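Local structure of putative isomerase YbhH (Escherichia coli, 6OTV) at residues A160-N165 with R332-R337; C6-G11 with R340-G345; A215-D220 with R266-H271. The protein is a putative isomerase of the PrpF family, probably acting on a small-molecule substrate. All blocks are in the same frame, centred on the assembly; numbering follows the deposited sequence.

Interaction 1: A160-N165 with R332-R337; sequences ALTFLN and RASVIR. With EDO (1,2-ethanediol), chain D.
Strands 160-163 and 332-337 run antiparallel at 159°, and the hydrogen-bonded pair Leu-161 with Val-335 is closed by Leu-161 N to Val-335 O at 2.8 Å and Val-335 N to Leu-161 O at 2.9 Å. Two residues further on, Phe-163 N donates to Ala-333 O, and the close non-hydrogen-bonded pair Thr-162 with Ser-334 lies between them. On the face carrying Ala-160, Thr-162, Ser-334 and Ile-336, the hydroxyl OG1 of Thr-162 lies against Ser-334 CB at 3.5 Å. With CG2 of Thr-162 anti to the backbone N (OG1 at chi1 -56°), this methyl is carried to the aliphatic arm of Arg-332, 3.6 Å from its CD. Ile-336 CD1 rests on Ala-160 CB at 4.0 Å. Leu-161, Phe-163, Ala-333 and Val-335 lie buried on the other face; there Leu-161 CD1 meets Arg-337 CG at 3.9 Å, the side chains crossing at about a right angle, while the backbone carbonyl Ala-333 O sits at the edge of the Phe-163 ring, near its plane. Arg-337 NE donates to Ile-336 O, and its NH1 bonds Asn-95 OD1. An ethanediol hydroxyl donates to Phe-163 O. Strand 332-344 thus stands between 158-163 and 315-322 in antiparallel pairing, helix 94-106 partly covering the Leu-161 face, consistent with the PrpF family of the DAP epimerase clan.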
# COMPACT_ATOMS: atom_id res chain seq x y z
N ALA A 160 -9.53 -12.31 -8.32
CA ALA A 160 -10.10 -11.10 -7.75
C ALA A 160 -9.10 -9.95 -7.87
O ALA A 160 -7.93 -10.10 -7.50
CB ALA A 160 -10.47 -11.32 -6.28
N LEU A 161 -9.56 -8.83 -8.41
CA LEU A 161 -8.73 -7.64 -8.61
C LEU A 161 -9.32 -6.51 -7.78
O LEU A 161 -10.42 -6.03 -8.07
CB LEU A 161 -8.68 -7.25 -10.09
CG LEU A 161 -8.15 -8.31 -11.06
CD1 LEU A 161 -8.16 -7.77 -12.48
CD2 LEU A 161 -6.75 -8.77 -10.66
N THR A 162 -8.59 -6.09 -6.75
CA THR A 162 -9.03 -5.04 -5.84
C THR A 162 -8.16 -3.80 -6.03
O THR A 162 -6.94 -3.86 -5.85
CB THR A 162 -8.96 -5.51 -4.39
OG1 THR A 162 -9.74 -6.71 -4.24
CG2 THR A 162 -9.51 -4.44 -3.45
N PHE A 163 -8.79 -2.69 -6.39
CA PHE A 163 -8.09 -1.43 -6.63
C PHE A 163 -7.91 -0.69 -5.31
O PHE A 163 -8.87 -0.50 -4.55
CB PHE A 163 -8.86 -0.59 -7.64
CG PHE A 163 -8.77 -1.12 -9.05
CD1 PHE A 163 -9.36 -2.33 -9.39
CD2 PHE A 163 -8.09 -0.42 -10.03
CE1 PHE A 163 -9.28 -2.84 -10.67
CE2 PHE A 163 -8.00 -0.92 -11.33
CZ PHE A 163 -8.59 -2.13 -11.65
N LEU A 164 -6.67 -0.27 -5.04
CA LEU A 164 -6.27 0.18 -3.71
C LEU A 164 -6.19 1.69 -3.56
O LEU A 164 -6.38 2.20 -2.45
CB LEU A 164 -4.92 -0.43 -3.33
CG LEU A 164 -4.86 -1.96 -3.45
CD1 LEU A 164 -3.45 -2.47 -3.19
CD2 LEU A 164 -5.86 -2.61 -2.51
N ASN A 165 -5.91 2.43 -4.64
CA ASN A 165 -5.80 3.88 -4.57
C ASN A 165 -6.47 4.51 -5.80
O ASN A 165 -5.87 5.32 -6.52
CB ASN A 165 -4.34 4.31 -4.44
CG ASN A 165 -3.49 3.85 -5.61
OD1 ASN A 165 -3.80 2.85 -6.27
ND2 ASN A 165 -2.41 4.58 -5.89
N ARG A 332 -13.56 1.27 -1.73
CA ARG A 332 -12.76 0.20 -2.32
C ARG A 332 -13.60 -0.57 -3.33
O ARG A 332 -14.74 -0.96 -3.04
CB ARG A 332 -12.25 -0.75 -1.23
CG ARG A 332 -10.98 -1.51 -1.60
CD ARG A 332 -10.67 -2.58 -0.56
NE ARG A 332 -11.73 -3.58 -0.52
CZ ARG A 332 -11.82 -4.54 0.39
NH1 ARG A 332 -10.90 -4.64 1.34
NH2 ARG A 332 -12.82 -5.41 0.35
N ALA A 333 -13.03 -0.79 -4.52
CA ALA A 333 -13.70 -1.49 -5.60
C ALA A 333 -12.93 -2.75 -5.97
O ALA A 333 -11.69 -2.74 -6.01
CB ALA A 333 -13.85 -0.60 -6.83
N SER A 334 -13.65 -3.82 -6.26
CA SER A 334 -13.04 -5.06 -6.71
C SER A 334 -13.86 -5.66 -7.84
O SER A 334 -15.07 -5.45 -7.93
CB SER A 334 -12.89 -6.07 -5.56
OG SER A 334 -14.16 -6.40 -5.00
N VAL A 335 -13.18 -6.39 -8.71
CA VAL A 335 -13.79 -7.02 -9.87
C VAL A 335 -13.27 -8.45 -9.97
O VAL A 335 -12.11 -8.72 -9.64
CB VAL A 335 -13.50 -6.22 -11.17
CG1 VAL A 335 -13.93 -7.00 -12.40
CG2 VAL A 335 -14.21 -4.88 -11.12
N ILE A 336 -14.13 -9.37 -10.40
CA ILE A 336 -13.74 -10.75 -10.68
C ILE A 336 -13.45 -10.87 -12.16
O ILE A 336 -14.24 -10.42 -13.00
CB ILE A 336 -14.83 -11.74 -10.25
CG1 ILE A 336 -15.16 -11.58 -8.76
CG2 ILE A 336 -14.38 -13.18 -10.55
CD1 ILE A 336 -14.05 -12.02 -7.83
N ARG A 337 -12.31 -11.48 -12.49
CA ARG A 337 -11.97 -11.83 -13.87
C ARG A 337 -11.56 -13.29 -13.90
O ARG A 337 -11.57 -13.99 -12.88
CB ARG A 337 -10.85 -10.93 -14.42
CG ARG A 337 -11.14 -9.44 -14.40
CD ARG A 337 -11.87 -8.99 -15.66
NE ARG A 337 -13.26 -9.40 -15.66
CZ ARG A 337 -14.07 -9.28 -16.70
NH1 ARG A 337 -13.62 -8.76 -17.84
NH2 ARG A 337 -15.33 -9.68 -16.61
C1 EDO D . -9.56 4.32 -3.39
O1 EDO D . -8.82 4.98 -2.36
C2 EDO D . -9.35 2.81 -3.26
O2 EDO D . -9.65 2.16 -4.49

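Interaction 2: C6-G11 with R340-G345; sequences CVMMRG and RKIFSG. With EDO (1,2-ethanediol), chain N.
Met-8 O is gripped twice by the opposite strand, by Ile-342 N at 2.9 Å and Phe-343 N at 3.2 Å, which makes a classic beta bulge in the antiparallel pairing of 6-11 with 340-344. Beyond this tight spot Arg-10 and Arg-340 exchange two backbone bonds; before it Met-8 N donates to Phe-343 O, and Cys-6 and Gly-345 pair where the chain turns a corner. On the side of Val-7, Met-9, Lys-341 and Ser-344, Met-9 CB lies 3.4 Å from Arg-340 O, and Val-7 CG1, anti to the backbone N (chi1 173°), reaches Lys-341 CG at 4.1 Å. Phe-103 of helix 94-106 covers Val-7 and Met-9. The side of Met-8, Arg-10, Arg-340 and Phe-343 faces solvent more, and Ile-342 and Phe-343 are exposed. Here Met-8 CB meets Phe-343 CB at 3.9 Å, and Ile-342 CD1 reaches Arg-10 CB at 4.0 Å. Arg-10 and Arg-340 cross at about a right angle, NE of Arg-10 standing 5.1 Å from NE of Arg-340. Arg-10 NH1 is held by Thr-338 OG1 and Gly-12 O, Arg-340 NH1 donates to an ethanediol oxygen, and an acetate ion lies near Arg-340. Backbone bonds thus set the pairing, apolar contacts and the Lys-341 to Glu-106 salt bridge join it to helix 94-106, and separate polar partners probably ease any repulsion between the arginines.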
# COMPACT_ATOMS: atom_id res chain seq x y z
N CYS A 6 8.72 -15.91 -23.93
CA CYS A 6 7.42 -15.28 -23.97
C CYS A 6 6.35 -16.25 -23.49
O CYS A 6 6.48 -17.47 -23.64
CB CYS A 6 7.11 -14.78 -25.38
SG CYS A 6 5.51 -13.95 -25.56
N VAL A 7 5.29 -15.69 -22.91
CA VAL A 7 4.13 -16.45 -22.46
C VAL A 7 2.89 -15.72 -22.96
O VAL A 7 2.69 -14.54 -22.64
CB VAL A 7 4.08 -16.60 -20.93
CG1 VAL A 7 2.77 -17.23 -20.50
CG2 VAL A 7 5.26 -17.41 -20.42
N MET A 8 2.06 -16.40 -23.75
CA MET A 8 0.77 -15.86 -24.14
C MET A 8 -0.26 -16.28 -23.11
O MET A 8 -0.34 -17.46 -22.74
CB MET A 8 0.34 -16.34 -25.53
CG MET A 8 -0.99 -15.79 -26.00
SD MET A 8 -1.50 -16.48 -27.59
CE MET A 8 -0.17 -15.92 -28.65
N MET A 9 -1.04 -15.32 -22.64
CA MET A 9 -2.13 -15.59 -21.72
C MET A 9 -3.37 -14.84 -22.17
O MET A 9 -3.28 -13.74 -22.73
CB MET A 9 -1.79 -15.16 -20.28
CG MET A 9 -0.53 -15.78 -19.70
SD MET A 9 -0.31 -15.30 -17.98
CE MET A 9 -1.64 -16.22 -17.20
N ARG A 10 -4.53 -15.45 -21.94
CA ARG A 10 -5.77 -14.70 -21.96
C ARG A 10 -5.93 -14.02 -20.60
O ARG A 10 -5.88 -14.68 -19.56
CB ARG A 10 -6.97 -15.60 -22.24
CG ARG A 10 -8.31 -14.88 -22.14
CD ARG A 10 -9.49 -15.81 -22.31
NE ARG A 10 -9.51 -16.87 -21.30
CZ ARG A 10 -9.91 -16.69 -20.04
NH1 ARG A 10 -10.33 -15.50 -19.63
NH2 ARG A 10 -9.88 -17.71 -19.19
N GLY A 11 -6.07 -12.70 -20.62
CA GLY A 11 -6.39 -11.96 -19.42
C GLY A 11 -7.78 -11.37 -19.53
O GLY A 11 -7.97 -10.36 -20.23
N ARG A 340 -6.00 -17.40 -18.23
CA ARG A 340 -5.52 -18.73 -18.60
C ARG A 340 -4.20 -18.60 -19.33
O ARG A 340 -4.04 -17.73 -20.20
CB ARG A 340 -6.54 -19.46 -19.48
CG ARG A 340 -6.31 -20.96 -19.58
CD ARG A 340 -7.34 -21.63 -20.47
NE ARG A 340 -7.10 -21.38 -21.88
CZ ARG A 340 -6.26 -22.10 -22.63
NH1 ARG A 340 -5.57 -23.10 -22.09
NH2 ARG A 340 -6.10 -21.80 -23.91
N LYS A 341 -3.25 -19.46 -18.98
CA LYS A 341 -2.00 -19.55 -19.71
C LYS A 341 -2.22 -20.37 -20.97
O LYS A 341 -2.75 -21.49 -20.92
CB LYS A 341 -0.91 -20.19 -18.84
CG LYS A 341 0.42 -20.39 -19.55
CD LYS A 341 1.48 -20.94 -18.61
CE LYS A 341 1.06 -22.27 -18.02
NZ LYS A 341 2.16 -22.89 -17.24
N ILE A 342 -1.82 -19.82 -22.12
CA ILE A 342 -2.08 -20.43 -23.42
C ILE A 342 -0.81 -21.03 -24.01
O ILE A 342 -0.77 -22.22 -24.33
CB ILE A 342 -2.72 -19.40 -24.38
CG1 ILE A 342 -4.04 -18.90 -23.82
CG2 ILE A 342 -2.90 -20.02 -25.77
CD1 ILE A 342 -4.75 -17.88 -24.70
N PHE A 343 0.26 -20.25 -24.11
CA PHE A 343 1.48 -20.65 -24.82
C PHE A 343 2.69 -20.21 -24.01
O PHE A 343 2.82 -19.02 -23.71
CB PHE A 343 1.50 -20.03 -26.22
CG PHE A 343 2.31 -20.80 -27.23
CD1 PHE A 343 3.39 -21.57 -26.85
CD2 PHE A 343 1.98 -20.73 -28.58
CE1 PHE A 343 4.13 -22.27 -27.78
CE2 PHE A 343 2.72 -21.43 -29.52
CZ PHE A 343 3.79 -22.20 -29.12
N SER A 344 3.58 -21.15 -23.68
CA SER A 344 4.81 -20.85 -22.97
C SER A 344 5.97 -21.36 -23.79
O SER A 344 5.98 -22.52 -24.21
CB SER A 344 4.82 -21.48 -21.57
OG SER A 344 5.95 -21.03 -20.85
N GLY A 345 6.95 -20.49 -24.04
CA GLY A 345 8.10 -20.89 -24.84
C GLY A 345 8.94 -19.73 -25.35
O GLY A 345 9.25 -18.80 -24.61
C1 EDO N . -4.82 -24.96 -18.25
O1 EDO N . -5.71 -24.34 -19.18
C2 EDO N . -3.45 -24.31 -18.34
O2 EDO N . -3.60 -22.88 -18.41

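Interaction 3: A215-D220 with R266-H271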
# COMPACT_ATOMS: atom_id res chain seq x y z
N ALA A 215 -21.46 1.90 -33.14
CA ALA A 215 -21.30 2.43 -34.49
C ALA A 215 -22.31 3.54 -34.77
O ALA A 215 -21.97 4.55 -35.38
CB ALA A 215 -21.44 1.30 -35.52
N GLU A 216 -23.56 3.35 -34.33
CA GLU A 216 -24.58 4.38 -34.53
C GLU A 216 -24.22 5.66 -33.77
O GLU A 216 -24.49 6.77 -34.25
CB GLU A 216 -25.94 3.87 -34.09
CG GLU A 216 -26.38 2.58 -34.77
CD GLU A 216 -27.63 1.99 -34.15
OE1 GLU A 216 -28.10 2.54 -33.13
OE2 GLU A 216 -28.14 0.98 -34.67
N LEU A 217 -23.63 5.52 -32.59
CA LEU A 217 -23.24 6.70 -31.82
C LEU A 217 -22.08 7.43 -32.48
O LEU A 217 -22.01 8.67 -32.44
CB LEU A 217 -22.88 6.31 -30.39
CG LEU A 217 -24.02 5.70 -29.56
CD1 LEU A 217 -23.48 5.21 -28.23
CD2 LEU A 217 -25.14 6.71 -29.36
N ASP A 218 -21.16 6.69 -33.10
CA ASP A 218 -20.03 7.32 -33.78
C ASP A 218 -20.47 8.04 -35.05
O ASP A 218 -19.82 9.00 -35.47
CB ASP A 218 -18.95 6.28 -34.10
CG ASP A 218 -18.27 5.76 -32.85
OD1 ASP A 218 -18.22 6.50 -31.85
OD2 ASP A 218 -17.77 4.61 -32.88
N ALA A 219 -21.56 7.58 -35.68
CA ALA A 219 -22.03 8.23 -36.89
C ALA A 219 -22.71 9.57 -36.59
O ALA A 219 -22.64 10.49 -37.41
CB ALA A 219 -22.99 7.31 -37.64
N ASP A 220 -23.36 9.69 -35.44
CA ASP A 220 -24.01 10.93 -35.06
C ASP A 220 -22.97 12.00 -34.75
O ASP A 220 -22.55 12.15 -33.60
CB ASP A 220 -24.93 10.71 -33.85
CG ASP A 220 -25.91 11.86 -33.64
OD1 ASP A 220 -25.54 13.03 -33.85
OD2 ASP A 220 -27.07 11.58 -33.27
N ARG A 266 -22.42 4.03 -22.02
CA ARG A 266 -21.73 4.12 -23.30
C ARG A 266 -20.42 4.87 -23.05
O ARG A 266 -20.44 6.06 -22.74
CB ARG A 266 -22.58 4.82 -24.36
CG ARG A 266 -23.77 4.00 -24.83
CD ARG A 266 -23.31 2.70 -25.47
NE ARG A 266 -24.43 1.87 -25.93
CZ ARG A 266 -25.01 0.92 -25.21
NH1 ARG A 266 -24.60 0.67 -23.97
NH2 ARG A 266 -26.01 0.22 -25.72
N TYR A 267 -19.30 4.16 -23.18
CA TYR A 267 -18.00 4.65 -22.74
C TYR A 267 -17.24 5.23 -23.92
O TYR A 267 -16.92 4.51 -24.88
CB TYR A 267 -17.21 3.50 -22.09
CG TYR A 267 -15.93 3.88 -21.39
CD1 TYR A 267 -15.96 4.54 -20.16
CD2 TYR A 267 -14.69 3.56 -21.93
CE1 TYR A 267 -14.79 4.88 -19.51
CE2 TYR A 267 -13.52 3.89 -21.28
CZ TYR A 267 -13.57 4.55 -20.07
OH TYR A 267 -12.40 4.89 -19.42
N PHE A 268 -16.94 6.52 -23.86
CA PHE A 268 -16.23 7.20 -24.94
C PHE A 268 -14.75 7.36 -24.59
O PHE A 268 -14.40 7.68 -23.45
CB PHE A 268 -16.88 8.55 -25.24
CG PHE A 268 -18.17 8.44 -26.00
CD1 PHE A 268 -18.19 8.48 -27.38
CD2 PHE A 268 -19.37 8.25 -25.32
CE1 PHE A 268 -19.38 8.36 -28.08
CE2 PHE A 268 -20.56 8.14 -26.02
CZ PHE A 268 -20.57 8.19 -27.40
N MET A 269 -13.89 7.16 -25.60
CA MET A 269 -12.46 6.95 -25.33
C MET A 269 -11.50 8.01 -25.87
O MET A 269 -10.40 7.65 -26.30
CB MET A 269 -12.04 5.60 -25.92
CG MET A 269 -12.97 4.44 -25.61
SD MET A 269 -12.56 2.98 -26.59
CE MET A 269 -12.94 3.55 -28.24
N PRO A 270 -11.83 9.32 -25.84
CA PRO A 270 -13.03 10.09 -25.50
C PRO A 270 -13.88 10.42 -26.71
O PRO A 270 -14.98 10.96 -26.57
CB PRO A 270 -12.45 11.37 -24.88
CG PRO A 270 -10.95 11.24 -24.96
CD PRO A 270 -10.68 10.22 -26.00
N HIS A 271 -13.38 10.11 -27.90
CA HIS A 271 -14.05 10.46 -29.14
C HIS A 271 -14.96 9.34 -29.65
O HIS A 271 -16.11 9.58 -30.01
CB HIS A 271 -13.02 10.84 -30.22
CG HIS A 271 -11.98 11.80 -29.74
ND1 HIS A 271 -12.28 13.06 -29.28
CD2 HIS A 271 -10.63 11.69 -29.67
CE1 HIS A 271 -11.17 13.69 -28.94
NE2 HIS A 271 -10.15 12.87 -29.17
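Leu-217 points from helix 215-219 toward strand 266-267 and crosses the side chain of Arg-266 at about a right angle. Its CD1 methyl touches the aliphatic part of the arginine, 3.6 Å from CG and 3.7 Å from CD, and lies near the guanidinium plane, at the group's edge. Chi1 places CG of Arg-266, and the bend at chi2 (-61°) turns CD alongside the leucine methyl while the charged end continues past it: NE donates to Glu-212 O and NH1 to Asn-264 OD1. Nearer the helix backbone, CB of the same leucine meets Phe-268 CZ at 4.2 Å, the ring approaching obliquely by its far end. Leu-223 and Leu-224 of helix 221-237 add to this apolar cluster, against Leu-217 and Phe-268 respectively. Asp-218, with CG anti to its carbonyl carbon (chi1 -69°), swings its carboxylate toward the 266-271 side, OD1 standing 4.4 Å from Phe-268 CE1. That oxygen accepts a hydrogen bond from Cys-273 N, just beyond His-271. The helix therefore meets the strand and the loop after it through dispersion contacts of leucine with phenylalanine and with arginine methylenes, while the polar ends of Arg-266 and Asp-218 are bonded to groups outside the two segments: the backbone of Glu-212 and Cys-273 and the side chain of Asn-264.

Following the chain from the N terminus, strand 3-11 supplies the first half of interaction 2, which closes only when strand 332-344 nears its end, so nearly the whole chain lies in its loop. Inside that loop, strand 158-163 opens interaction 1, closed by the beginning of the same strand 332-344. Interaction 3 is nested within both, tying helix 214-219 to strand 263-267 and the loop after it over a shorter span. None of the loops cross. Strand 332-344 thus joins the N-terminal strand 3-11 to strand 158-163, with the centres of interactions 1 and 2 about 23 Å apart, whereas interaction 3 lies across the chain's centre from interaction 1, their centres about 27 Å apart.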